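Local coordinates for protein inositol-3-phosphate synthase (Caenorhabditis elegans, PDB 1VKO) that is a tetrameric enzyme of the myo-inositol-1-phosphate synthase family that binds NAD through a Rossmann-type domain, at residues L454-L457 with A458-V461; G217-K220 with L221-L224. All coordinates share one frame; numbering follows the deposited sequence.

Interaction 1: residues L454-L457 with A458-V461; sequences LTEL and ASRV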
loop_
_atom_site.group_PDB
_atom_site.type_symbol
_atom_site.label_atom_id
_atom_site.label_comp_id
_atom_site.label_asym_id
_atom_site.label_seq_id
_atom_site.Cartn_x
_atom_site.Cartn_y
_atom_site.Cartn_z
ATOM N N LEU A 454 23.278 -26.152 9.278
ATOM C CA LEU A 454 24.407 -25.937 8.401
ATOM C C LEU A 454 25.725 -25.955 9.161
ATOM O O LEU A 454 26.767 -26.286 8.579
ATOM C CB LEU A 454 24.231 -24.615 7.650
ATOM C CG LEU A 454 23.049 -24.676 6.706
ATOM C CD1 LEU A 454 22.620 -23.305 6.321
ATOM C CD2 LEU A 454 23.304 -25.583 5.466
ATOM N N THR A 455 25.694 -25.602 10.454
ATOM C CA THR A 455 26.902 -25.647 11.281
ATOM C C THR A 455 27.395 -27.080 11.516
ATOM O O THR A 455 28.572 -27.365 11.314
ATOM C CB THR A 455 26.705 -24.925 12.612
ATOM O OG1 THR A 455 26.488 -23.532 12.367
ATOM C CG2 THR A 455 28.014 -24.941 13.415
ATOM N N GLU A 456 26.488 -27.963 11.938
ATOM C CA GLU A 456 26.823 -29.370 12.148
ATOM C C GLU A 456 27.329 -29.997 10.857
ATOM O O GLU A 456 28.231 -30.836 10.882
ATOM C CB GLU A 456 25.616 -30.151 12.659
ATOM C CG GLU A 456 25.946 -31.515 13.247
ATOM C CD GLU A 456 26.257 -32.561 12.197
ATOM O OE1 GLU A 456 25.532 -32.608 11.180
ATOM O OE2 GLU A 456 27.222 -33.354 12.388
ATOM N N LEU A 457 26.738 -29.596 9.732
ATOM C CA LEU A 457 27.165 -30.086 8.439
ATOM C C LEU A 457 28.577 -29.600 8.179
ATOM O O LEU A 457 29.445 -30.395 7.827
ATOM C CB LEU A 457 26.220 -29.653 7.311
ATOM C CG LEU A 457 26.841 -29.753 5.900
ATOM C CD1 LEU A 457 27.144 -31.221 5.502
ATOM C CD2 LEU A 457 26.022 -29.058 4.850
ATOM N N ALA A 458 28.832 -28.309 8.362
ATOM C CA ALA A 458 30.183 -27.806 8.129
ATOM C C ALA A 458 31.205 -28.509 9.052
ATOM O O ALA A 458 32.391 -28.684 8.691
ATOM C CB ALA A 458 30.228 -26.292 8.285
ATOM N N SER A 459 30.742 -28.922 10.237
ATOM C CA SER A 459 31.609 -29.588 11.191
ATOM C C SER A 459 32.030 -30.945 10.641
ATOM O O SER A 459 32.957 -31.551 11.173
ATOM C CB SER A 459 30.947 -29.712 12.569
ATOM O OG SER A 459 30.250 -30.934 12.721
ATOM N N ARG A 460 31.360 -31.390 9.568
ATOM C CA ARG A 460 31.615 -32.679 8.890
ATOM C C ARG A 460 32.389 -32.575 7.581
ATOM O O ARG A 460 32.669 -33.578 6.932
ATOM C CB ARG A 460 30.308 -33.444 8.630
ATOM C CG ARG A 460 29.831 -34.225 9.845
ATOM C CD ARG A 460 28.604 -35.119 9.592
ATOM N NE ARG A 460 27.376 -34.333 9.475
ATOM C CZ ARG A 460 26.586 -34.256 8.404
ATOM N NH1 ARG A 460 26.831 -34.934 7.289
ATOM N NH2 ARG A 460 25.510 -33.492 8.464
ATOM N N VAL A 461 32.731 -31.369 7.177
ATOM C CA VAL A 461 33.431 -31.190 5.910
ATOM C C VAL A 461 34.904 -30.857 6.167
ATOM O O VAL A 461 35.218 -30.071 7.059
ATOM C CB VAL A 461 32.764 -30.082 5.036
ATOM C CG1 VAL A 461 33.505 -29.900 3.717
ATOM C CG2 VAL A 461 31.285 -30.394 4.788
#
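Glu456 turns CG anti to its backbone N (chi1 -165°) and its chain bends at chi2, while Arg460 bends at chi3 (-74°), and these turns bring carboxylate and guanidinium together at the C-terminal end of helix 440-458. It is an i to i+4 salt bridge from the last helical turn to the first residues beyond it, where the chain leaves the helix through a type I beta turn, Ala458 to Val461, into strand 461-464. The flat groups lie nearly coplanar, 11° apart, and Arg460 grips side-on: NH2 reaches the syn lone pair of Glu456 OE1 at 2.9 Å, and NE is 3.1 Å from Glu456 OE2. NE also donates to OE1, so that oxygen takes two N-H groups. Leu457 CD1 lies over one guanidinium face, 4.1 Å from Arg460 NH1. Outside the turn, Arg460 NH1 and NH2 bond to the carbonyls of Val71 and Pro147, and Glu456 OE2 accepts from Arg75 N; these bonds fix the rotation of both buried groups and tie the helix end to the chain around Val71 and Arg75. The backbone winds out with Arg460 N on Leu457 O at 2.8 Å. Ser459 OG turns back to donate to Glu456 O, 2.7 Å away.

Interaction 2: residues G217-K220 with L221-L224; sequences GDNK and LEHL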
loop_
_atom_site.group_PDB
_atom_site.type_symbol
_atom_site.label_atom_id
_atom_site.label_comp_id
_atom_site.label_asym_id
_atom_site.label_seq_id
_atom_site.Cartn_x
_atom_site.Cartn_y
_atom_site.Cartn_z
ATOM N N GLY A 217 26.325 -12.945 41.963
ATOM C CA GLY A 217 27.667 -12.349 41.907
ATOM C C GLY A 217 27.984 -11.420 40.740
ATOM O O GLY A 217 27.220 -11.371 39.776
ATOM N N ASP A 218 29.125 -10.722 40.824
ATOM C CA ASP A 218 29.606 -9.814 39.747
ATOM C C ASP A 218 30.984 -10.177 39.222
ATOM O O ASP A 218 31.612 -9.374 38.545
ATOM C CB ASP A 218 29.683 -8.373 40.241
ATOM C CG ASP A 218 28.385 -7.908 40.865
ATOM O OD1 ASP A 218 27.350 -7.849 40.137
ATOM O OD2 ASP A 218 28.317 -7.582 42.079
ATOM N N ASN A 219 31.460 -11.367 39.579
ATOM C CA ASN A 219 32.726 -11.879 39.085
ATOM C C ASN A 219 32.437 -12.592 37.775
ATOM O O ASN A 219 31.771 -13.633 37.777
ATOM C CB ASN A 219 33.339 -12.851 40.108
ATOM C CG ASN A 219 34.771 -13.284 39.760
ATOM O OD1 ASN A 219 35.089 -13.640 38.613
ATOM N ND2 ASN A 219 35.633 -13.297 40.778
ATOM N N LYS A 220 32.944 -12.023 36.687
ATOM C CA LYS A 220 32.656 -12.477 35.326
ATOM C C LYS A 220 33.363 -13.778 34.979
ATOM O O LYS A 220 32.915 -14.519 34.076
ATOM C CB LYS A 220 33.001 -11.381 34.274
ATOM C CG LYS A 220 32.240 -10.082 34.510
ATOM C CD LYS A 220 32.363 -9.009 33.412
ATOM C CE LYS A 220 31.473 -7.796 33.735
ATOM N NZ LYS A 220 31.383 -6.844 32.571
ATOM N N LEU A 221 34.473 -14.046 35.666
ATOM C CA LEU A 221 35.212 -15.305 35.475
ATOM C C LEU A 221 34.497 -16.465 36.156
ATOM O O LEU A 221 34.468 -17.585 35.626
ATOM C CB LEU A 221 36.668 -15.211 35.954
ATOM C CG LEU A 221 37.470 -16.532 35.908
ATOM C CD1 LEU A 221 37.815 -16.928 34.461
ATOM C CD2 LEU A 221 38.738 -16.436 36.749
ATOM N N GLU A 222 33.898 -16.213 37.315
ATOM C CA GLU A 222 33.020 -17.219 37.894
ATOM C C GLU A 222 31.835 -17.456 36.988
ATOM O O GLU A 222 31.440 -18.595 36.789
ATOM C CB GLU A 222 32.530 -16.797 39.240
ATOM C CG GLU A 222 33.552 -16.942 40.344
ATOM C CD GLU A 222 32.879 -17.333 41.637
ATOM O OE1 GLU A 222 31.875 -16.647 41.978
ATOM O OE2 GLU A 222 33.331 -18.327 42.271
ATOM N N HIS A 223 31.309 -16.385 36.375
ATOM C CA HIS A 223 30.238 -16.540 35.395
ATOM C C HIS A 223 30.659 -17.401 34.229
ATOM O O HIS A 223 29.933 -18.326 33.857
ATOM C CB HIS A 223 29.675 -15.208 34.948
ATOM C CG HIS A 223 28.969 -14.486 36.047
ATOM N ND1 HIS A 223 28.873 -13.112 36.102
ATOM C CD2 HIS A 223 28.356 -14.952 37.159
ATOM C CE1 HIS A 223 28.237 -12.761 37.207
ATOM N NE2 HIS A 223 27.911 -13.859 37.865
ATOM N N LEU A 224 31.851 -17.123 33.699
ATOM C CA LEU A 224 32.431 -17.883 32.592
ATOM C C LEU A 224 32.477 -19.361 32.904
ATOM O O LEU A 224 32.125 -20.195 32.074
ATOM C CB LEU A 224 33.840 -17.369 32.283
ATOM C CG LEU A 224 34.631 -18.208 31.302
ATOM C CD1 LEU A 224 33.918 -18.343 29.991
ATOM C CD2 LEU A 224 35.970 -17.538 31.097
HETATM O O HOH W 1 30.481 -14.045 40.371
#
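His223 lays one ring face over the carbonyl of Asn219, whose O sits 3.3 Å above the ring plane and over its centre. That same oxygen accepts from His223 N at 3.1 Å and from a water that bonds weakly to Glu222 OE1. Gly217 O meets the ring at its edge, in plane, 3.1 Å from His223 CE1. Both ring nitrogens have partners outside the segments, ND1 with Tyr199 OH and NE2 with Pro216 O, so the ring's rotation is fixed by its rim while the loop carbonyl covers its face. With chi1 at -172°, Asn219 CG sits beside its own carbonyl carbon, and OD1 comes over the first helical turn. There OD1 accepts from Glu222 N at 3.1 Å, the donor standing 51° out of the amide's carbonyl plane, and more weakly from Leu221 N at 3.0 Å. The Glu222 side chain crosses that of Asn219 at about a right angle, Glu222 CG to Asn219 CG 3.9 Å. Lys220 runs out extended, its NZ bonded to the carbonyls of Glu276 and Val279, and Lys220 O takes Leu224 N at 2.8 Å. Asn219 is the N-cap of helix 220-238, its side chain accepting from the second and third helical N-H groups, while Asn275 takes that of Lys220.

Interaction 2 comes first along the chain and interaction 1 more than 200 residues later; their centres lie 32 Å apart and their nearest atoms about 19 Å. They share neither helix nor sheet. Interaction 1 is buried, its centre about 14 Å from that of the chain, whereas interaction 2 is partly buried at about 29 Å, with the side chain of His223 about 10 Å from the bound NAD. The capped start of helix 220-238, which leads into strand 242-247 of the parallel sheet, belongs to the Rossmann-type side that carries NAD; the salt-bridged end of helix 440-458, which leads into strand 461-464, ties that helix to the residues around Val71 and Arg75 at the antiparallel sheet.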